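Local structure of endo-1,4-beta-xylanase (Pseudoalteromonas haloplanktis, 1H12) at residues A[193-198]-A[266-271]; A[237-242]-A[254-259]. The protein hydrolyses internal beta-1,4 linkages of xylan as a cold-adapted family 8 glycoside hydrolase, and probably also acts on beta-1,4-glucans such as cellulose. One frame throughout, in Å; residues are numbered along the deposited sequence.

Contact 1. Residues A[193-198]-A[266-271]; sequences PYIDNL and YIFNGQ
I195 reaches F268 with the end of its longer branch: the CD1 methyl sits over one face of the phenyl ring, 4.0 Å from the ring centroid and 29° off the ring normal, a CH-pi contact. The methyl is shifted toward the attached side of the ring, 3.7 Å from F268 CD2, and the two side chains cross at about a right angle. CG1 of I195 lies beside its backbone N and anti to the carbonyl carbon (chi1 -50°), and the extended second torsion carries CD1 out to the ring. A second apolar pair lies alongside, where L198 and I267 meet tip to tip; I267 CD1 meets the leucine's forked end almost evenly, 3.9 Å from L198 CD1 and 4.0 Å from L198 CD2.

These four side chains join two irregular loops of the family's (alpha/alpha)6-barrel fold, one leading into helix 206-215 and the other running from helix 219-243 to strand 277-278. No hydrogen bond passes between the two segments, so the union is apolar.

Polar order comes from within each loop and from its neighbours. F268 to Q271 form a type II beta turn, closed by Q271 N to F268 O at 3.2 Å. Its third residue is G270, where a positive phi (103°) suits glycine, since a CB there would press on the preceding carbonyl O. On the facing loop, D196 forms a salt bridge with R190, and Y194 OH hydrogen-bonds D115.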
loop_
_atom_site.group_PDB
_atom_site.type_symbol
_atom_site.label_atom_id
_atom_site.label_comp_id
_atom_site.label_asym_id
_atom_site.label_seq_id
_atom_site.Cartn_x
_atom_site.Cartn_y
_atom_site.Cartn_z
ATOM N N PRO A 193 -12.860 5.847 -11.846
ATOM C CA PRO A 193 -14.235 6.352 -11.927
ATOM C C PRO A 193 -14.904 6.115 -13.277
ATOM O O PRO A 193 -16.117 6.175 -13.374
ATOM C CB PRO A 193 -14.085 7.868 -11.706
ATOM C CG PRO A 193 -12.882 7.973 -10.861
ATOM C CD PRO A 193 -11.948 6.925 -11.406
ATOM N N TYR A 194 -14.110 5.936 -14.329
ATOM C CA TYR A 194 -14.574 5.941 -15.719
ATOM C C TYR A 194 -14.756 4.567 -16.304
ATOM O O TYR A 194 -15.146 4.458 -17.474
ATOM C CB TYR A 194 -13.645 6.756 -16.570
ATOM C CG TYR A 194 -13.459 8.172 -16.097
ATOM C CD1 TYR A 194 -14.407 9.150 -16.302
ATOM C CD2 TYR A 194 -12.353 8.514 -15.332
ATOM C CE1 TYR A 194 -14.280 10.400 -15.790
ATOM C CE2 TYR A 194 -12.197 9.765 -14.810
ATOM C CZ TYR A 194 -13.159 10.721 -15.053
ATOM O OH TYR A 194 -12.996 11.993 -14.541
ATOM N N ILE A 195 -14.468 3.511 -15.544
ATOM C CA ILE A 195 -14.564 2.141 -16.027
ATOM C C ILE A 195 -15.289 1.321 -14.987
ATOM O O ILE A 195 -14.957 1.402 -13.807
ATOM C CB ILE A 195 -13.175 1.512 -16.287
ATOM C CG1 ILE A 195 -12.305 2.415 -17.133
ATOM C CG2 ILE A 195 -13.354 0.133 -16.890
ATOM C CD1 ILE A 195 -10.866 1.933 -17.258
ATOM N N ASP A 196 -16.328 0.588 -15.387
ATOM C CA ASP A 196 -17.062 -0.262 -14.463
ATOM C C ASP A 196 -16.594 -1.699 -14.539
ATOM O O ASP A 196 -15.848 -2.093 -15.410
ATOM C CB ASP A 196 -18.567 -0.128 -14.754
ATOM C CG ASP A 196 -19.096 1.200 -14.445
ATOM O OD1 ASP A 196 -18.500 2.053 -13.741
ATOM O OD2 ASP A 196 -20.230 1.490 -14.913
ATOM N N ASN A 197 -16.998 -2.473 -13.553
ATOM C CA ASN A 197 -16.593 -3.885 -13.435
ATOM C C ASN A 197 -15.086 -3.991 -13.441
ATOM O O ASN A 197 -14.532 -4.884 -14.102
ATOM C CB ASN A 197 -17.253 -4.743 -14.466
ATOM C CG ASN A 197 -17.062 -6.216 -14.226
ATOM O OD1 ASN A 197 -16.902 -6.660 -13.066
ATOM N ND2 ASN A 197 -17.144 -7.018 -15.279
ATOM N N LEU A 198 -14.401 -3.157 -12.672
ATOM C CA LEU A 198 -12.936 -3.186 -12.670
ATOM C C LEU A 198 -12.353 -2.794 -11.323
ATOM O O LEU A 198 -12.658 -1.683 -10.807
ATOM C CB LEU A 198 -12.389 -2.290 -13.764
ATOM C CG LEU A 198 -10.886 -2.343 -13.962
ATOM C CD1 LEU A 198 -10.478 -3.722 -14.428
ATOM C CD2 LEU A 198 -10.429 -1.248 -14.938
ATOM N N TYR A 266 -5.129 -6.013 -22.715
ATOM C CA TYR A 266 -5.495 -4.598 -22.614
ATOM C C TYR A 266 -6.988 -4.430 -22.738
ATOM O O TYR A 266 -7.660 -5.134 -23.521
ATOM C CB TYR A 266 -4.752 -3.821 -23.701
ATOM C CG TYR A 266 -3.276 -3.739 -23.443
ATOM C CD1 TYR A 266 -2.788 -2.836 -22.506
ATOM C CD2 TYR A 266 -2.360 -4.586 -24.033
ATOM C CE1 TYR A 266 -1.452 -2.777 -22.234
ATOM C CE2 TYR A 266 -0.995 -4.533 -23.736
ATOM C CZ TYR A 266 -0.553 -3.575 -22.851
ATOM O OH TYR A 266 0.770 -3.451 -22.547
ATOM N N ILE A 267 -7.503 -3.485 -21.947
ATOM C CA ILE A 267 -8.922 -3.132 -21.956
ATOM C C ILE A 267 -9.211 -1.628 -22.052
ATOM O O ILE A 267 -10.354 -1.265 -22.215
ATOM C CB ILE A 267 -9.664 -3.698 -20.764
ATOM C CG1 ILE A 267 -9.117 -3.236 -19.442
ATOM C CG2 ILE A 267 -9.757 -5.197 -20.790
ATOM C CD1 ILE A 267 -10.050 -3.379 -18.271
ATOM N N PHE A 268 -8.240 -0.757 -21.910
ATOM C CA PHE A 268 -8.508 0.674 -22.035
ATOM C C PHE A 268 -7.297 1.450 -22.526
ATOM O O PHE A 268 -6.131 1.078 -22.264
ATOM C CB PHE A 268 -9.046 1.296 -20.696
ATOM C CG PHE A 268 -8.045 1.379 -19.572
ATOM C CD1 PHE A 268 -7.198 2.474 -19.439
ATOM C CD2 PHE A 268 -7.889 0.342 -18.673
ATOM C CE1 PHE A 268 -6.249 2.545 -18.414
ATOM C CE2 PHE A 268 -6.920 0.461 -17.674
ATOM C CZ PHE A 268 -6.103 1.531 -17.611
ATOM N N ASN A 269 -7.555 2.541 -23.249
ATOM C CA ASN A 269 -6.498 3.411 -23.729
ATOM C C ASN A 269 -5.788 4.092 -22.558
ATOM O O ASN A 269 -6.421 4.695 -21.736
ATOM C CB ASN A 269 -7.056 4.458 -24.670
ATOM C CG ASN A 269 -7.350 3.932 -26.068
ATOM O OD1 ASN A 269 -8.278 4.503 -26.805
ATOM N ND2 ASN A 269 -6.649 2.971 -26.490
ATOM N N GLY A 270 -4.479 3.944 -22.546
ATOM C CA GLY A 270 -3.639 4.456 -21.450
ATOM C C GLY A 270 -3.166 3.383 -20.489
ATOM O O GLY A 270 -2.356 3.673 -19.598
ATOM N N GLN A 271 -3.671 2.169 -20.591
ATOM C CA GLN A 271 -3.342 1.086 -19.640
ATOM C C GLN A 271 -1.888 0.782 -19.766
ATOM O O GLN A 271 -1.322 0.569 -20.834
ATOM C CB GLN A 271 -4.180 -0.122 -19.986
ATOM C CG GLN A 271 -3.974 -1.309 -19.110
ATOM C CD GLN A 271 -4.877 -2.467 -19.482
ATOM O OE1 GLN A 271 -4.563 -3.678 -19.093
ATOM N NE2 GLN A 271 -5.919 -2.191 -20.145
#

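Contact 2. Residues A[237-242]-A[254-259]; sequences KNHFTK and FLSRLD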
loop_
_atom_site.group_PDB
_atom_site.type_symbol
_atom_site.label_atom_id
_atom_site.label_comp_id
_atom_site.label_asym_id
_atom_site.label_seq_id
_atom_site.Cartn_x
_atom_site.Cartn_y
_atom_site.Cartn_z
ATOM N N LYS A 237 -10.481 -13.597 -1.922
ATOM C CA LYS A 237 -10.636 -15.057 -1.942
ATOM C C LYS A 237 -10.942 -15.550 -3.323
ATOM O O LYS A 237 -10.371 -16.542 -3.782
ATOM C CB LYS A 237 -11.784 -15.469 -0.988
ATOM C CG LYS A 237 -11.557 -15.360 0.405
ATOM C CD LYS A 237 -12.777 -15.888 1.271
ATOM C CE LYS A 237 -13.511 -14.711 1.863
ATOM N NZ LYS A 237 -12.595 -13.910 2.767
ATOM N N ASN A 238 -11.863 -14.898 -3.989
ATOM C CA ASN A 238 -12.236 -15.291 -5.347
ATOM C C ASN A 238 -11.067 -15.141 -6.305
ATOM O O ASN A 238 -10.848 -15.995 -7.166
ATOM C CB ASN A 238 -13.443 -14.483 -5.816
ATOM C CG ASN A 238 -14.743 -14.874 -5.148
ATOM O OD1 ASN A 238 -14.845 -15.959 -4.543
ATOM N ND2 ASN A 238 -15.770 -14.002 -5.284
ATOM N N HIS A 239 -10.343 -14.022 -6.197
ATOM C CA HIS A 239 -9.184 -13.814 -7.057
ATOM C C HIS A 239 -8.154 -14.901 -6.850
ATOM O O HIS A 239 -7.623 -15.454 -7.824
ATOM C CB HIS A 239 -8.599 -12.430 -6.752
ATOM C CG HIS A 239 -7.528 -12.002 -7.711
ATOM N ND1 HIS A 239 -7.759 -11.812 -9.047
ATOM C CD2 HIS A 239 -6.218 -11.753 -7.517
ATOM C CE1 HIS A 239 -6.596 -11.425 -9.616
ATOM N NE2 HIS A 239 -5.638 -11.395 -8.712
ATOM N N PHE A 240 -7.863 -15.227 -5.612
ATOM C CA PHE A 240 -6.900 -16.281 -5.330
ATOM C C PHE A 240 -7.358 -17.635 -5.820
ATOM O O PHE A 240 -6.537 -18.446 -6.241
ATOM C CB PHE A 240 -6.432 -16.250 -3.873
ATOM C CG PHE A 240 -5.355 -15.226 -3.650
ATOM C CD1 PHE A 240 -4.078 -15.480 -4.091
ATOM C CD2 PHE A 240 -5.614 -13.987 -3.021
ATOM C CE1 PHE A 240 -3.073 -14.552 -3.934
ATOM C CE2 PHE A 240 -4.611 -13.071 -2.859
ATOM C CZ PHE A 240 -3.350 -13.351 -3.332
ATOM N N THR A 241 -8.641 -17.923 -5.772
ATOM C CA THR A 241 -9.165 -19.151 -6.367
ATOM C C THR A 241 -8.919 -19.139 -7.868
ATOM O O THR A 241 -8.492 -20.135 -8.434
ATOM C CB THR A 241 -10.651 -19.285 -6.046
ATOM O OG1 THR A 241 -10.850 -19.397 -4.625
ATOM C CG2 THR A 241 -11.282 -20.522 -6.729
ATOM N N LYS A 242 -9.200 -18.042 -8.510
ATOM C CA LYS A 242 -9.077 -17.930 -9.957
ATOM C C LYS A 242 -7.651 -17.969 -10.426
ATOM O O LYS A 242 -7.407 -18.469 -11.529
ATOM C CB LYS A 242 -9.792 -16.690 -10.488
ATOM C CG LYS A 242 -11.302 -16.707 -10.268
ATOM C CD LYS A 242 -12.000 -17.103 -11.296
ATOM C CE LYS A 242 -13.540 -16.666 -11.175
ATOM N NZ LYS A 242 -13.911 -16.817 -12.641
ATOM N N PHE A 254 -2.542 -7.602 -11.742
ATOM C CA PHE A 254 -2.726 -6.161 -11.776
ATOM C C PHE A 254 -4.196 -5.753 -11.670
ATOM O O PHE A 254 -4.587 -4.961 -10.823
ATOM C CB PHE A 254 -2.061 -5.655 -13.072
ATOM C CG PHE A 254 -2.309 -4.228 -13.428
ATOM C CD1 PHE A 254 -2.503 -3.222 -12.485
ATOM C CD2 PHE A 254 -2.336 -3.864 -14.776
ATOM C CE1 PHE A 254 -2.734 -1.898 -12.898
ATOM C CE2 PHE A 254 -2.569 -2.566 -15.191
ATOM C CZ PHE A 254 -2.776 -1.601 -14.258
ATOM N N LEU A 255 -5.024 -6.293 -12.579
ATOM C CA LEU A 255 -6.415 -5.930 -12.689
ATOM C C LEU A 255 -7.303 -7.162 -12.596
ATOM O O LEU A 255 -6.928 -8.262 -13.007
ATOM C CB LEU A 255 -6.706 -5.202 -14.015
ATOM C CG LEU A 255 -6.041 -3.839 -14.146
ATOM C CD1 LEU A 255 -6.253 -3.284 -15.532
ATOM C CD2 LEU A 255 -6.547 -2.851 -13.097
ATOM N N SER A 256 -8.520 -6.952 -12.065
ATOM C CA SER A 256 -9.492 -7.988 -11.890
ATOM C C SER A 256 -10.889 -7.471 -12.139
ATOM O O SER A 256 -11.202 -6.294 -11.845
ATOM C CB SER A 256 -9.430 -8.499 -10.423
ATOM O OG SER A 256 -10.347 -9.536 -10.133
ATOM N N ARG A 257 -11.767 -8.332 -12.600
ATOM C CA ARG A 257 -13.190 -8.051 -12.569
ATOM C C ARG A 257 -13.718 -8.192 -11.156
ATOM O O ARG A 257 -13.022 -8.676 -10.256
ATOM C CB ARG A 257 -13.943 -9.003 -13.542
ATOM C CG ARG A 257 -13.398 -8.899 -14.939
ATOM C CD ARG A 257 -13.510 -7.490 -15.440
ATOM N NE ARG A 257 -13.228 -7.344 -16.876
ATOM C CZ ARG A 257 -13.305 -6.209 -17.509
ATOM N NH1 ARG A 257 -13.643 -5.097 -16.861
ATOM N NH2 ARG A 257 -13.038 -6.121 -18.799
ATOM N N LEU A 258 -14.971 -7.789 -10.930
ATOM C CA LEU A 258 -15.530 -7.779 -9.577
ATOM C C LEU A 258 -15.807 -9.144 -9.023
ATOM O O LEU A 258 -15.976 -9.292 -7.840
ATOM C CB LEU A 258 -16.725 -6.846 -9.519
ATOM C CG LEU A 258 -16.464 -5.401 -9.850
ATOM C CD1 LEU A 258 -17.662 -4.557 -9.480
ATOM C CD2 LEU A 258 -15.236 -4.797 -9.334
ATOM N N ASP A 259 -15.784 -10.182 -9.877
ATOM C CA ASP A 259 -15.890 -11.572 -9.457
ATOM C C ASP A 259 -14.521 -12.204 -9.150
ATOM O O ASP A 259 -14.446 -13.417 -8.884
ATOM C CB ASP A 259 -16.691 -12.395 -10.437
ATOM C CG ASP A 259 -15.996 -12.603 -11.710
ATOM O OD1 ASP A 259 -14.900 -12.046 -11.991
ATOM O OD2 ASP A 259 -16.554 -13.300 -12.607
HETATM O O HOH W 1 -15.938 -11.058 -5.639
#
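N238 lays its CB against the backbone carbonyl of D259, with 3.4 Å between N238 CB and D259 O. CG lies beside the backbone N, anti to the carbonyl carbon (chi1 -72°), which sets the amide next to that D259 carbonyl, but the amide's link to the loop is through water: N238 ND2 donates to a water at 3.0 Å, which in turn donates to L258 O at 2.8 Å.

One residue on, H239 swings its ring toward the loop because CG is anti to the backbone N (chi1 -171°). ND1 comes within 3.6 Å of S256 OG, an oblique approach, yet the imidazole is bonded at both nitrogens to other loop residues, ND1 with G260 O and NE2 with T253 N. These two bonds fix the rotation of the buried ring. The S256 hydroxyl donates instead to R257 O at 2.8 Å, in the carbonyl plane and on a lone pair.

K242, bent at chi2, brings NZ to 4.4 Å from D259 OD2, too far for a salt bridge; S261 OG hydrogen-bonds both K242 NZ and D259 OD1 and so connects the two side chains. The chain leaving helix 219-243 thus folds back along its last turns, one of the long connections between helices of the (alpha/alpha)6 barrel.

The centres of contacts 1 and 2 lie about 16 Å apart, on the same side of the chain's centre. Along the sequence 193-198 comes first, then 237-242 and 254-259, and last 266-271, so both halves of contact 2 fall between the halves of contact 1. The long loop between helix 219-243 and strand 277-278 supplies a segment to each. The contacts also touch directly: N197 O probably accepts a hydrogen bond from R257 NH1 at 2.9 Å, N197 OD1 probably another from L258 N at 3.1 Å, and L198 packs against S256 and L258. Segment 254-259 therefore lies between helix 219-243 and the 193-198 loop, joining them into one continuous patch.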